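Local structure of 2-methyl-3-hydroxypyridine-5-carboxylic acid oxygenase (Mesorhizobium loti, 3ALJ) at residues Leu55-Asn58 and Gly59-Leu63; Ala308-Leu311 and Ser312-Leu315; Gln340-Ser343 and Gly344-Ala348; Leu352-Gly355 and Asn356-Thr359. The protein is an FAD-dependent oxygenase that probably uses molecular oxygen and a nicotinamide cofactor to oxidise and open the pyridine ring of 2-methyl-3-hydroxypyridine-5-carboxylic acid. One frame throughout, in Å; residues are numbered along the deposited sequence. Where two conformers were deposited one is given.

Contact 1: Leu55-Asn58 and Gly59-Leu63. With BME (beta-mercaptoethanol), chain D.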
ATOM      1  N   LEU A  55      -0.293   3.946  -6.819  1.00  7.70           N
ATOM      2  CA  LEU A  55      -1.684   3.534  -6.885  1.00  7.68           C
ATOM      3  C   LEU A  55      -2.042   3.346  -8.329  1.00  7.83           C
ATOM      4  O   LEU A  55      -1.382   3.903  -9.205  1.00  7.78           O
ATOM      5  CB  LEU A  55      -2.659   4.562  -6.248  1.00  7.61           C
ATOM      6  CG  LEU A  55      -2.457   4.775  -4.690  1.00  8.04           C
ATOM      7  CD1 LEU A  55      -3.579   5.709  -4.291  1.00  9.84           C
ATOM      8  CD2 LEU A  55      -2.562   3.395  -3.968  1.00 10.20           C
ATOM      9  N   TRP A  56      -3.076   2.563  -8.552  1.00  7.77           N
ATOM     10  CA  TRP A  56      -3.582   2.302  -9.908  1.00  7.29           C
ATOM     11  C   TRP A  56      -5.041   2.664  -9.946  1.00  7.40           C
ATOM     12  O   TRP A  56      -5.650   3.049  -8.947  1.00  8.55           O
ATOM     13  CB  TRP A  56      -3.410   0.844 -10.273  1.00  7.43           C
ATOM     14  CG  TRP A  56      -1.976   0.330 -10.075  1.00  7.53           C
ATOM     15  CD1 TRP A  56      -1.368   0.048  -8.863  1.00  7.12           C
ATOM     16  CD2 TRP A  56      -0.981   0.074 -11.076  1.00  8.27           C
ATOM     17  NE1 TRP A  56      -0.045  -0.353  -9.046  1.00  9.09           N
ATOM     18  CE2 TRP A  56       0.209  -0.344 -10.411  1.00  9.11           C
ATOM     19  CE3 TRP A  56      -1.010   0.111 -12.488  1.00  8.43           C
ATOM     20  CZ2 TRP A  56       1.364  -0.710 -11.113  1.00  9.90           C
ATOM     21  CZ3 TRP A  56       0.140  -0.227 -13.181  1.00 11.39           C
ATOM     22  CH2 TRP A  56       1.297  -0.658 -12.540  1.00 12.73           C
ATOM     23  N   HIS A  57      -5.677   2.495 -11.106  1.00  8.58           N
ATOM     24  CA  HIS A  57      -7.051   2.746 -11.269  1.00  7.05           C
ATOM     25  C   HIS A  57      -7.939   2.250 -10.138  1.00  7.92           C
ATOM     26  O   HIS A  57      -8.794   3.002  -9.693  1.00  8.17           O
ATOM     27  CB  HIS A  57      -7.478   2.011 -12.616  1.00  8.06           C
ATOM     28  CG  HIS A  57      -8.954   1.782 -12.804  1.00  7.36           C
ATOM     29  ND1 HIS A  57      -9.503   0.537 -12.566  1.00  8.62           N
ATOM     30  CD2 HIS A  57      -9.972   2.603 -13.156  1.00  8.67           C
ATOM     31  CE1 HIS A  57     -10.820   0.597 -12.802  1.00  9.23           C
ATOM     32  NE2 HIS A  57     -11.139   1.847 -13.161  1.00  9.96           N
ATOM     33  N   ASN A  58      -7.737   1.011  -9.686  1.00  7.16           N
ATOM     34  CA  ASN A  58      -8.621   0.526  -8.606  1.00  7.36           C
ATOM     35  C   ASN A  58      -8.523   1.414  -7.302  1.00  6.30           C
ATOM     36  O   ASN A  58      -9.556   1.780  -6.742  1.00  7.81           O
ATOM     37  CB  ASN A  58      -8.271  -0.943  -8.264  1.00  7.88           C
ATOM     38  CG  ASN A  58      -6.817  -1.164  -7.747  1.00  9.84           C
ATOM     39  OD1 ASN A  58      -5.841  -0.549  -8.244  1.00  7.30           O
ATOM     40  ND2 ASN A  58      -6.681  -2.119  -6.814  1.00  8.73           N
ATOM     41  N   GLY A  59      -7.286   1.772  -6.921  1.00  7.52           N
ATOM     42  CA  GLY A  59      -7.091   2.657  -5.733  1.00  8.16           C
ATOM     43  C   GLY A  59      -7.590   4.021  -6.005  1.00  7.73           C
ATOM     44  O   GLY A  59      -8.129   4.677  -5.095  1.00  8.31           O
ATOM     45  N   LEU A  60      -7.357   4.549  -7.222  1.00  7.62           N
ATOM     46  CA  LEU A  60      -7.803   5.878  -7.555  1.00  8.29           C
ATOM     47  C   LEU A  60      -9.352   5.950  -7.522  1.00  8.21           C
ATOM     48  O   LEU A  60      -9.879   6.989  -7.098  1.00  8.80           O
ATOM     49  CB  LEU A  60      -7.204   6.303  -8.922  1.00  8.78           C
ATOM     50  CG  LEU A  60      -5.702   6.465  -8.913  1.00  7.75           C
ATOM     51  CD1 LEU A  60      -5.226   6.609 -10.368  1.00 12.11           C
ATOM     52  CD2 LEU A  60      -5.231   7.661  -8.059  1.00 10.68           C
ATOM     53  N   ARG A  61     -10.047   4.878  -7.953  1.00  7.60           N
ATOM     54  CA  ARG A  61     -11.519   4.847  -7.923  1.00  7.72           C
ATOM     55  C   ARG A  61     -11.959   4.769  -6.459  1.00  9.96           C
ATOM     56  O   ARG A  61     -12.982   5.401  -6.134  1.00  9.37           O
ATOM     57  CB  ARG A  61     -11.967   3.593  -8.696  1.00  9.19           C
ATOM     58  CG  ARG A  61     -11.871   3.742 -10.250  1.00 10.03           C
ATOM     59  CD  ARG A  61     -12.779   4.895 -10.790  1.00 10.35           C
ATOM     60  NE  ARG A  61     -14.151   4.385 -10.852  1.00 10.96           N
ATOM     61  CZ  ARG A  61     -15.096   4.986 -11.541  1.00 10.33           C
ATOM     62  NH1 ARG A  61     -14.899   6.230 -11.938  1.00 12.15           N
ATOM     63  NH2 ARG A  61     -16.280   4.346 -11.693  1.00 11.32           N
ATOM     64  N   VAL A  62     -11.226   4.059  -5.577  1.00  8.26           N
ATOM     65  CA  VAL A  62     -11.582   4.176  -4.172  1.00  8.21           C
ATOM     66  C   VAL A  62     -11.488   5.620  -3.738  1.00  7.64           C
ATOM     67  O   VAL A  62     -12.408   6.138  -3.064  1.00  9.19           O
ATOM     68  CB  VAL A  62     -10.669   3.302  -3.293  1.00  8.04           C
ATOM     69  CG1 VAL A  62     -10.964   3.567  -1.786  1.00  9.71           C
ATOM     70  CG2 VAL A  62     -10.882   1.809  -3.572  1.00  8.22           C
ATOM     71  N   LEU A  63     -10.379   6.312  -4.068  1.00  8.30           N
ATOM     72  CA  LEU A  63     -10.259   7.704  -3.634  1.00  9.03           C
ATOM     73  C   LEU A  63     -11.395   8.573  -4.135  1.00  9.65           C
ATOM     74  O   LEU A  63     -11.909   9.462  -3.440  1.00  8.86           O
ATOM     75  CB  LEU A  63      -8.893   8.334  -4.100  1.00  8.97           C
ATOM     76  CG  LEU A  63      -7.702   7.735  -3.330  1.00  9.10           C
ATOM     77  CD1 LEU A  63      -6.446   8.103  -4.071  1.00 10.18           C
ATOM     78  CD2 LEU A  63      -7.644   8.345  -1.914  1.00 11.19           C
TER
HETATM   79  C1  BME D 382      -8.473  -5.294  -6.450  1.00 18.30           C
HETATM   80  C2  BME D 382      -7.266  -5.000  -5.486  1.00 13.99           C
HETATM   81  O1  BME D 382      -8.846  -4.056  -7.069  1.00 10.44           O
HETATM   82  S2  BME D 382      -7.043  -6.599  -4.532  1.00 17.18           S

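Contact 2: Ala308-Leu311 and Ser312-Leu315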
ATOM      1  N   ALA A 308     -11.494  -2.283   1.979  1.00  7.55           N
ATOM      2  CA  ALA A 308     -12.138  -1.469   2.984  1.00  8.11           C
ATOM      3  C   ALA A 308     -13.358  -0.780   2.404  1.00  9.54           C
ATOM      4  O   ALA A 308     -14.452  -0.663   3.028  1.00  9.88           O
ATOM      5  CB  ALA A 308     -11.146  -0.476   3.526  1.00 11.16           C
ATOM      6  N   PHE A 309     -13.240  -0.267   1.153  1.00  8.83           N
ATOM      7  CA  PHE A 309     -14.401   0.387   0.594  1.00  8.20           C
ATOM      8  C   PHE A 309     -15.485  -0.593   0.296  1.00  9.47           C
ATOM      9  O   PHE A 309     -16.682  -0.259   0.535  1.00 11.18           O
ATOM     10  CB  PHE A 309     -13.933   1.097  -0.758  1.00  9.55           C
ATOM     11  CG  PHE A 309     -14.992   2.018  -1.339  1.00  7.68           C
ATOM     12  CD1 PHE A 309     -15.104   3.321  -0.869  1.00 12.04           C
ATOM     13  CD2 PHE A 309     -15.892   1.488  -2.281  1.00 10.64           C
ATOM     14  CE1 PHE A 309     -16.107   4.148  -1.377  1.00 14.50           C
ATOM     15  CE2 PHE A 309     -16.910   2.313  -2.831  1.00 11.70           C
ATOM     16  CZ  PHE A 309     -17.032   3.589  -2.360  1.00 13.99           C
ATOM     17  N   SER A 310     -15.123  -1.773  -0.168  1.00  9.77           N
ATOM     18  CA  SER A 310     -16.095  -2.836  -0.481  1.00  8.66           C
ATOM     19  C   SER A 310     -16.841  -3.269   0.776  1.00 10.16           C
ATOM     20  O   SER A 310     -18.048  -3.611   0.695  1.00 11.09           O
ATOM     21  CB  SER A 310     -15.420  -4.056  -1.079  1.00  9.37           C
ATOM     22  OG  SER A 310     -14.867  -3.658  -2.360  1.00 10.96           O
ATOM     23  N   LEU A 311     -16.185  -3.293   1.918  1.00 10.77           N
ATOM     24  CA  LEU A 311     -16.857  -3.606   3.231  1.00  9.44           C
ATOM     25  C   LEU A 311     -18.003  -2.670   3.401  1.00 10.19           C
ATOM     26  O   LEU A 311     -19.152  -3.085   3.806  1.00 11.01           O
ATOM     27  CB  LEU A 311     -15.772  -3.506   4.392  1.00  9.48           C
ATOM     28  CG  LEU A 311     -16.402  -3.810   5.771  1.00  9.83           C
ATOM     29  CD1 LEU A 311     -16.921  -5.219   5.899  1.00 13.24           C
ATOM     30  CD2 LEU A 311     -15.270  -3.581   6.774  1.00 13.16           C
ATOM     31  N   SER A 312     -17.753  -1.387   3.232  1.00 10.94           N
ATOM     32  CA  SER A 312     -18.812  -0.366   3.365  0.50  9.65           C
ATOM     33  C   SER A 312     -19.989  -0.613   2.452  1.00 11.40           C
ATOM     34  O   SER A 312     -21.145  -0.402   2.864  1.00 12.90           O
ATOM     35  CB  SER A 312     -18.264   1.095   3.259  0.50  9.57           C
ATOM     36  OG  SER A 312     -18.070   1.544   1.912  0.50  8.27           O
ATOM     37  N   GLN A 313     -19.695  -1.053   1.236  1.00 11.70           N
ATOM     38  CA  GLN A 313     -20.776  -1.365   0.266  1.00 13.11           C
ATOM     39  C   GLN A 313     -21.626  -2.513   0.767  1.00 12.98           C
ATOM     40  O   GLN A 313     -22.887  -2.389   0.763  1.00 13.63           O
ATOM     41  CB  GLN A 313     -20.183  -1.738  -1.071  1.00 12.00           C
ATOM     42  CG  GLN A 313     -19.485  -0.573  -1.815  1.00 10.65           C
ATOM     43  CD  GLN A 313     -18.874  -1.103  -3.080  1.00  9.90           C
ATOM     44  OE1 GLN A 313     -18.260  -2.179  -3.148  1.00 11.36           O
ATOM     45  NE2 GLN A 313     -19.001  -0.288  -4.132  1.00 13.04           N
ATOM     46  N   ASP A 314     -21.036  -3.585   1.282  1.00 12.07           N
ATOM     47  CA  ASP A 314     -21.846  -4.722   1.690  1.00 11.55           C
ATOM     48  C   ASP A 314     -22.627  -4.418   2.947  1.00 12.48           C
ATOM     49  O   ASP A 314     -23.702  -5.114   3.101  1.00 13.68           O
ATOM     50  CB  ASP A 314     -20.935  -5.941   1.861  1.00 12.25           C
ATOM     51  CG  ASP A 314     -20.713  -6.661   0.606  1.00 15.83           C
ATOM     52  OD1 ASP A 314     -21.662  -7.394   0.234  1.00 19.26           O
ATOM     53  OD2 ASP A 314     -19.630  -6.674  -0.035  1.00 16.23           O
ATOM     54  N   LEU A 315     -22.252  -3.411   3.739  1.00 12.58           N
ATOM     55  CA  LEU A 315     -22.949  -3.036   4.958  1.00 12.75           C
ATOM     56  C   LEU A 315     -24.174  -2.212   4.606  1.00 13.25           C
ATOM     57  O   LEU A 315     -24.945  -1.860   5.528  1.00 15.13           O
ATOM     58  CB  LEU A 315     -22.025  -2.288   5.957  1.00 13.45           C
ATOM     59  CG  LEU A 315     -21.075  -3.315   6.587  1.00 10.51           C
ATOM     60  CD1 LEU A 315     -19.866  -2.492   7.140  1.00 12.91           C
ATOM     61  CD2 LEU A 315     -21.798  -4.084   7.751  1.00 13.00           C
TER
HETATM   62  O   HOH W   1     -16.245  -3.456  -4.745  1.00 11.41           O

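Contact 3: Gln340-Ser343 and Gly344-Ala348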
ATOM      1  N   GLN A 340      -2.317 -11.520  -4.520  1.00  8.91           N
ATOM      2  CA  GLN A 340      -1.252 -11.904  -3.579  1.00  7.83           C
ATOM      3  C   GLN A 340      -0.385 -13.045  -4.139  1.00  9.28           C
ATOM      4  O   GLN A 340       0.823 -13.019  -4.075  1.00  9.46           O
ATOM      5  CB  GLN A 340      -1.913 -12.243  -2.225  1.00  8.61           C
ATOM      6  CG  GLN A 340      -0.935 -12.801  -1.261  1.00  8.38           C
ATOM      7  CD  GLN A 340      -1.634 -13.202   0.033  1.00  9.55           C
ATOM      8  OE1 GLN A 340      -2.551 -14.020   0.015  1.00 10.08           O
ATOM      9  NE2 GLN A 340      -1.250 -12.575   1.173  1.00  9.67           N
ATOM     10  N   ALA A 341      -1.111 -14.021  -4.716  1.00  8.49           N
ATOM     11  CA  ALA A 341      -0.326 -15.142  -5.245  1.00  9.87           C
ATOM     12  C   ALA A 341       0.563 -14.765  -6.472  1.00  6.55           C
ATOM     13  O   ALA A 341       1.724 -15.133  -6.480  1.00  9.13           O
ATOM     14  CB  ALA A 341      -1.309 -16.307  -5.672  1.00 10.48           C
ATOM     15  N   LEU A 342      -0.040 -13.951  -7.361  1.00  8.70           N
ATOM     16  CA  LEU A 342       0.686 -13.573  -8.552  1.00  8.59           C
ATOM     17  C   LEU A 342       1.855 -12.647  -8.181  1.00  8.16           C
ATOM     18  O   LEU A 342       2.949 -12.747  -8.706  1.00  9.04           O
ATOM     19  CB  LEU A 342      -0.275 -12.958  -9.597  1.00  9.73           C
ATOM     20  CG  LEU A 342       0.482 -12.629 -10.909  1.00  9.66           C
ATOM     21  CD1 LEU A 342       1.041 -13.942 -11.536  1.00 12.37           C
ATOM     22  CD2 LEU A 342      -0.581 -12.045 -11.870  1.00 12.00           C
ATOM     23  N   SER A 343       1.602 -11.732  -7.243  1.00  8.36           N
ATOM     24  CA  SER A 343       2.693 -10.849  -6.739  0.50  8.59           C
ATOM     25  C   SER A 343       3.851 -11.641  -6.192  1.00  8.38           C
ATOM     26  O   SER A 343       4.998 -11.362  -6.403  1.00  8.84           O
ATOM     27  CB  SER A 343       2.090  -9.962  -5.618  0.50  6.99           C
ATOM     28  OG  SER A 343       1.199  -9.057  -6.270  0.50  9.63           O
ATOM     29  N   GLY A 344       3.466 -12.640  -5.366  1.00  9.23           N
ATOM     30  CA  GLY A 344       4.490 -13.510  -4.820  1.00  9.12           C
ATOM     31  C   GLY A 344       5.297 -14.304  -5.852  1.00  9.51           C
ATOM     32  O   GLY A 344       6.506 -14.489  -5.710  1.00 10.39           O
ATOM     33  N   ASP A 345       4.558 -14.769  -6.862  1.00  9.36           N
ATOM     34  CA  ASP A 345       5.250 -15.497  -7.952  1.00 11.46           C
ATOM     35  C   ASP A 345       6.185 -14.562  -8.714  1.00 10.56           C
ATOM     36  O   ASP A 345       7.351 -14.856  -8.902  1.00 11.24           O
ATOM     37  CB  ASP A 345       4.163 -16.015  -8.843  1.00 11.90           C
ATOM     38  CG  ASP A 345       4.684 -16.768 -10.054  1.00 23.11           C
ATOM     39  OD1 ASP A 345       5.331 -16.195 -10.981  1.00 25.65           O
ATOM     40  OD2 ASP A 345       4.432 -17.944 -10.114  1.00 25.33           O
ATOM     41  N   TYR A 346       5.717 -13.361  -9.042  1.00  8.29           N
ATOM     42  CA  TYR A 346       6.655 -12.426  -9.707  1.00  7.77           C
ATOM     43  C   TYR A 346       7.818 -12.082  -8.852  1.00  8.89           C
ATOM     44  O   TYR A 346       8.923 -12.026  -9.355  1.00  9.26           O
ATOM     45  CB  TYR A 346       5.881 -11.086  -9.971  1.00  8.26           C
ATOM     46  CG  TYR A 346       5.149 -11.071 -11.317  1.00  9.37           C
ATOM     47  CD1 TYR A 346       4.674 -12.221 -11.998  1.00 10.50           C
ATOM     48  CD2 TYR A 346       4.991  -9.884 -11.968  1.00  9.26           C
ATOM     49  CE1 TYR A 346       3.966 -12.130 -13.253  1.00 10.04           C
ATOM     50  CE2 TYR A 346       4.370  -9.809 -13.167  1.00  8.90           C
ATOM     51  CZ  TYR A 346       3.874 -10.873 -13.823  1.00  9.95           C
ATOM     52  OH  TYR A 346       3.258 -10.812 -15.073  1.00 11.95           O
ATOM     53  N   ALA A 347       7.589 -11.876  -7.541  1.00  8.25           N
ATOM     54  CA  ALA A 347       8.757 -11.494  -6.713  1.00  9.38           C
ATOM     55  C   ALA A 347       9.770 -12.655  -6.663  1.00 10.97           C
ATOM     56  O   ALA A 347      10.945 -12.436  -6.863  1.00 11.75           O
ATOM     57  CB  ALA A 347       8.217 -11.216  -5.328  1.00 11.46           C
ATOM     58  N   ALA A 348       9.253 -13.881  -6.440  1.00 10.01           N
ATOM     59  CA  ALA A 348      10.209 -15.009  -6.342  1.00 10.45           C
ATOM     60  C   ALA A 348      10.942 -15.302  -7.608  1.00 11.95           C
ATOM     61  O   ALA A 348      12.146 -15.674  -7.552  1.00 12.95           O
ATOM     62  CB  ALA A 348       9.414 -16.249  -5.920  1.00 12.12           C
TER

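Contact 4: Leu352-Gly355 and Asn356-Thr359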
ATOM      1  N   LEU A 352       9.602  -9.248 -12.999  1.00  8.70           N
ATOM      2  CA  LEU A 352       9.624  -7.885 -13.528  1.00  8.76           C
ATOM      3  C   LEU A 352      10.923  -7.540 -14.263  1.00  8.33           C
ATOM      4  O   LEU A 352      10.934  -6.620 -15.113  1.00  8.53           O
ATOM      5  CB  LEU A 352       9.350  -6.878 -12.403  1.00  9.63           C
ATOM      6  CG  LEU A 352       7.898  -7.037 -11.814  1.00 12.73           C
ATOM      7  CD1 LEU A 352       7.969  -6.100 -10.619  1.00 13.93           C
ATOM      8  CD2 LEU A 352       6.883  -6.586 -12.791  1.00 12.96           C
ATOM      9  N   SER A 353      11.999  -8.274 -13.986  1.00  9.02           N
ATOM     10  CA  SER A 353      13.311  -7.985 -14.634  1.00  9.45           C
ATOM     11  C   SER A 353      13.283  -8.229 -16.138  1.00  9.84           C
ATOM     12  O   SER A 353      14.167  -7.750 -16.796  1.00 10.65           O
ATOM     13  CB  SER A 353      14.420  -8.848 -14.001  1.00  9.13           C
ATOM     14  OG  SER A 353      14.266 -10.234 -14.331  1.00 10.26           O
ATOM     15  N   LYS A 354      12.259  -8.942 -16.595  1.00  9.19           N
ATOM     16  CA  LYS A 354      12.161  -9.301 -18.010  1.00  9.68           C
ATOM     17  C   LYS A 354      11.566  -8.135 -18.804  1.00 10.96           C
ATOM     18  O   LYS A 354      11.707  -8.093 -20.051  1.00 12.13           O
ATOM     19  CB  LYS A 354      11.312 -10.556 -18.225  1.00 12.41           C
ATOM     20  CG  LYS A 354      11.977 -11.757 -17.551  1.00 14.78           C
ATOM     21  CD  LYS A 354      11.240 -13.005 -17.918  1.00 24.77           C
ATOM     22  CE  LYS A 354       9.909 -13.110 -17.209  1.00 29.88           C
ATOM     23  NZ  LYS A 354       9.227 -14.396 -17.738  1.00 37.14           N
ATOM     24  N   GLY A 355      10.833  -7.247 -18.122  1.00  9.20           N
ATOM     25  CA  GLY A 355      10.013  -6.212 -18.794  1.00 10.04           C
ATOM     26  C   GLY A 355       8.799  -6.878 -19.495  1.00 11.76           C
ATOM     27  O   GLY A 355       8.640  -8.105 -19.647  1.00 11.52           O
ATOM     28  N   ASN A 356       7.881  -5.975 -19.899  1.00 10.49           N
ATOM     29  CA  ASN A 356       6.624  -6.445 -20.536  1.00 10.51           C
ATOM     30  C   ASN A 356       5.808  -7.432 -19.739  1.00 10.83           C
ATOM     31  O   ASN A 356       5.037  -8.264 -20.298  1.00 14.27           O
ATOM     32  CB  ASN A 356       6.883  -6.974 -21.989  1.00 12.71           C
ATOM     33  CG  ASN A 356       7.242  -5.906 -22.940  1.00 14.29           C
ATOM     34  OD1 ASN A 356       6.604  -4.837 -22.949  1.00 19.36           O
ATOM     35  ND2 ASN A 356       8.355  -6.150 -23.674  1.00 20.62           N
ATOM     36  N   MET A 357       5.946  -7.344 -18.424  1.00 10.02           N
ATOM     37  CA  MET A 357       5.214  -8.263 -17.528  1.00  9.91           C
ATOM     38  C   MET A 357       3.963  -7.750 -16.855  1.00 11.38           C
ATOM     39  O   MET A 357       3.290  -8.461 -16.148  1.00  9.96           O
ATOM     40  CB  MET A 357       6.171  -8.942 -16.485  1.00 12.12           C
ATOM     41  CG  MET A 357       7.329  -9.729 -17.093  1.00 14.14           C
ATOM     42  SD  MET A 357       6.708 -11.136 -18.017  1.00 22.41           S
ATOM     43  CE  MET A 357       6.220 -12.120 -16.639  1.00 21.39           C
ATOM     44  N   PHE A 358       3.583  -6.510 -17.237  1.00  9.97           N
ATOM     45  CA  PHE A 358       2.277  -6.067 -16.764  1.00  9.36           C
ATOM     46  C   PHE A 358       1.248  -6.514 -17.801  1.00 11.52           C
ATOM     47  O   PHE A 358       0.711  -5.727 -18.620  1.00 11.51           O
ATOM     48  CB  PHE A 358       2.266  -4.526 -16.601  1.00  9.76           C
ATOM     49  CG  PHE A 358       2.952  -4.117 -15.311  1.00  9.29           C
ATOM     50  CD1 PHE A 358       2.273  -4.296 -14.090  1.00 10.27           C
ATOM     51  CD2 PHE A 358       4.285  -3.647 -15.353  1.00 10.39           C
ATOM     52  CE1 PHE A 358       2.955  -3.993 -12.861  1.00 14.25           C
ATOM     53  CE2 PHE A 358       4.906  -3.313 -14.099  1.00  8.65           C
ATOM     54  CZ  PHE A 358       4.250  -3.533 -12.937  1.00 10.74           C
ATOM     55  N   THR A 359       1.034  -7.834 -17.809  1.00 10.29           N
ATOM     56  CA  THR A 359       0.112  -8.487 -18.744  1.00 10.65           C
ATOM     57  C   THR A 359      -1.303  -8.274 -18.253  1.00 12.50           C
ATOM     58  O   THR A 359      -1.560  -7.729 -17.133  1.00 11.06           O
ATOM     59  CB  THR A 359       0.340 -10.030 -18.646  1.00 12.09           C
ATOM     60  OG1 THR A 359       0.137 -10.409 -17.240  1.00 12.52           O
ATOM     61  CG2 THR A 359       1.783 -10.463 -19.019  1.00 12.55           C
TER
HETATM   62  O   HOH W   2      10.687  -7.253 -22.510  1.00 28.04           O

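Contact 1: Leu55-Asn58 and Gly59-Leu63
His57 swings its imidazole anti to the backbone N (chi1 163°), while the Arg61 chain starts beside its own backbone N and bends at chi2 and chi3; the two side chains, one turn apart, thus run side by side in the same direction. Arg61 CG lies 3.5 Å from His57 NE2, and the imidazole and guanidinium planes are only 15° apart. The polar ends have partners beyond these residues: His57 ND1 bonds to Ala366 O, and the Arg61 guanidinium forms salt bridges with Asp369 and Glu64. This is the junction where strand 52-56 turns into helix 57-65, with Trp56 at the N-cap position. Its carbonyl O takes the nearly straight first-turn bond from Leu60 N at 2.9 Å. Leu55, still on the strand, sends CD1 to Leu63 CD1 at 3.7 Å, the two chains crossing at about a right angle; branched leucines fill this buried corner against Leu109. Asn58 ND2 donates to O1 of a beta-mercaptoethanol, probably from the crystallisation liquor, at 2.9 Å and also to Gln299 OE1, a double use suited to an amide. The two carboxylates probably offset the arginine's charge, leaving its CG to pack obliquely against the histidine ring.

Contact 2: Ala308-Leu311 and Ser312-Leu315
Phe309 O is gripped by two donors: Ser312 OG at 2.7 Å and Gln313 N at 3.2 Å, both in the carbonyl plane, with the hydroxyl on a lone pair. Ser312 reaches it with OG set between its backbone N and carbonyl carbon (chi1 82°), which folds the hydroxyl back onto the carbonyl three residues earlier. A second conformer exists for Ser312, however, so this bond need not be permanent. The same OG lies over one face of the Phe309 ring, whereas Gln313 meets that ring at its edge, with NE2 3.6 Å from Phe309 CE2 and the amide plane turned 61° from the ring. Beyond its CG the glutamine chain is extended, which carries the amide back past Ser310; there a water donates to both Ser310 OG, at 2.8 Å, and Gln313 OE1, at 2.9 Å. Ser310 OG is also hydrogen-bonded to Val306 O, one turn back, and the amide to Arg331 and Pro370 O. Replacing Gln313 by a leucine would probably leave Pro370 O and Arg331 without these mates and the bridging water with one acceptor fewer. On the other flank Leu311 CG packs on Leu315 CD1 at 4.0 Å, both apolar chains facing strand 151-154. Asp314 sits near the C-terminal end of helix 300-314, where the helix dipole would disfavour a carboxylate, and its salt bridge to Arg331 probably pays for that.

Contact 3: Gln340-Ser343 and Gly344-Ala348
Gly344 donates its N-H to Gln340 O at 3.0 Å, the first of the successive i to i+4 bonds in this part of the long helix 321-349. A side chain could be accommodated at Gly344, so glycine is not demanded by these neighbours. Asp345 follows, its N bonded to Ala341 O at 2.9 Å; the carboxylate, with CG anti to the backbone N, extends into solvent, as suits a charged residue on the exposed side, and OD1 reaches Asn349 only weakly. Tyr346 carries the side-chain contact. Its N makes an almost straight bond to Leu342 O (2.9 Å, 172°), and its ring runs alongside the leucine, pointing the same way, with CE1 3.8 Å from Leu342 CD1. The leucine presents that methyl because its CG is anti to the backbone N (chi1 -177°). A flat, largely apolar ring suits this pairing, while its hydroxyl bonds to Met357 O in the loop beyond the helix. A valine in place of Tyr346 is likely to open a gap beside the Leu342 methyl and leave Met357 O without this donor. Ala347 gives its N to Ser343 O at 2.9 Å and sets CB 3.4 Å from the same oxygen, its small side chain close to a bound glycerol. Ala348 N closes the series on Gly344 O at 2.9 Å. The backbone thus satisfies itself turn by turn, and the tyrosine is left to combine an apolar flank with a polar tip that ties helix to loop.

Contact 4: Leu352-Gly355 and Asn356-Thr359
An inverse gamma turn centred on Phe358 ends this segment of the loop that joins helix 321-349 to helix 364-367, and a short 3-10 turn opens it. Leu352, in the 3-10 turn, lays CD2 obliquely against the Phe358 ring, 4.0 Å from CZ. A large aromatic suits that buried place, since the ring also meets Tyr82 and Phe96 edge-to-face. Phe358 N bonds to Glu94 OE2. Within the gamma turn Thr359 N makes a weak bond to Met357 O. Gly355 closes the 3-10 turn, its N bonding to Leu352 O at 3.1 Å, and leads the chain out of it. Its positive phi (70°) favours glycine, and Asn356 next to it, also at positive phi, is of a type that tolerates this conformation better than most. On the outer side Lys354 and Met357 cover one another. The methionine chain, bent at chi2 and chi3, curls back so that SD comes to 3.8 Å from Lys354 CE and CG to 3.3 Å from Gly355 O. A flexible thioether can follow such a curve, and the aliphatic part of the lysine gives it an apolar partner while NZ stays at the protein's surface. One water bridges Lys354 and Asn356, donating to Lys354 O at 2.8 Å and accepting a weak bond from Asn356 ND2 at 2.8 Å.

The four contacts make a chain of touching elements in the order 3, 4, 1, 2. Contact 3 passes to contact 4 through the probable hydrogen bond from Tyr346 OH to Met357 O (2.6 Å) and the packing of Tyr346 CD2 on Leu352 CD2 (3.9 Å). Contact 4 meets contact 1 where Phe358 CE1 lies 3.7 Å from Trp56 CH2, and contact 1 meets contact 2 where Val62 CG1 lies 4.0 Å from Phe309 CB. Contacts 2 and 4, the ends farthest apart, have centres about 32 Å from each other. Measured from the side chains, FAD lies about 4 Å from Leu55, 8 Å from Ala308 and 10 Å from Phe358.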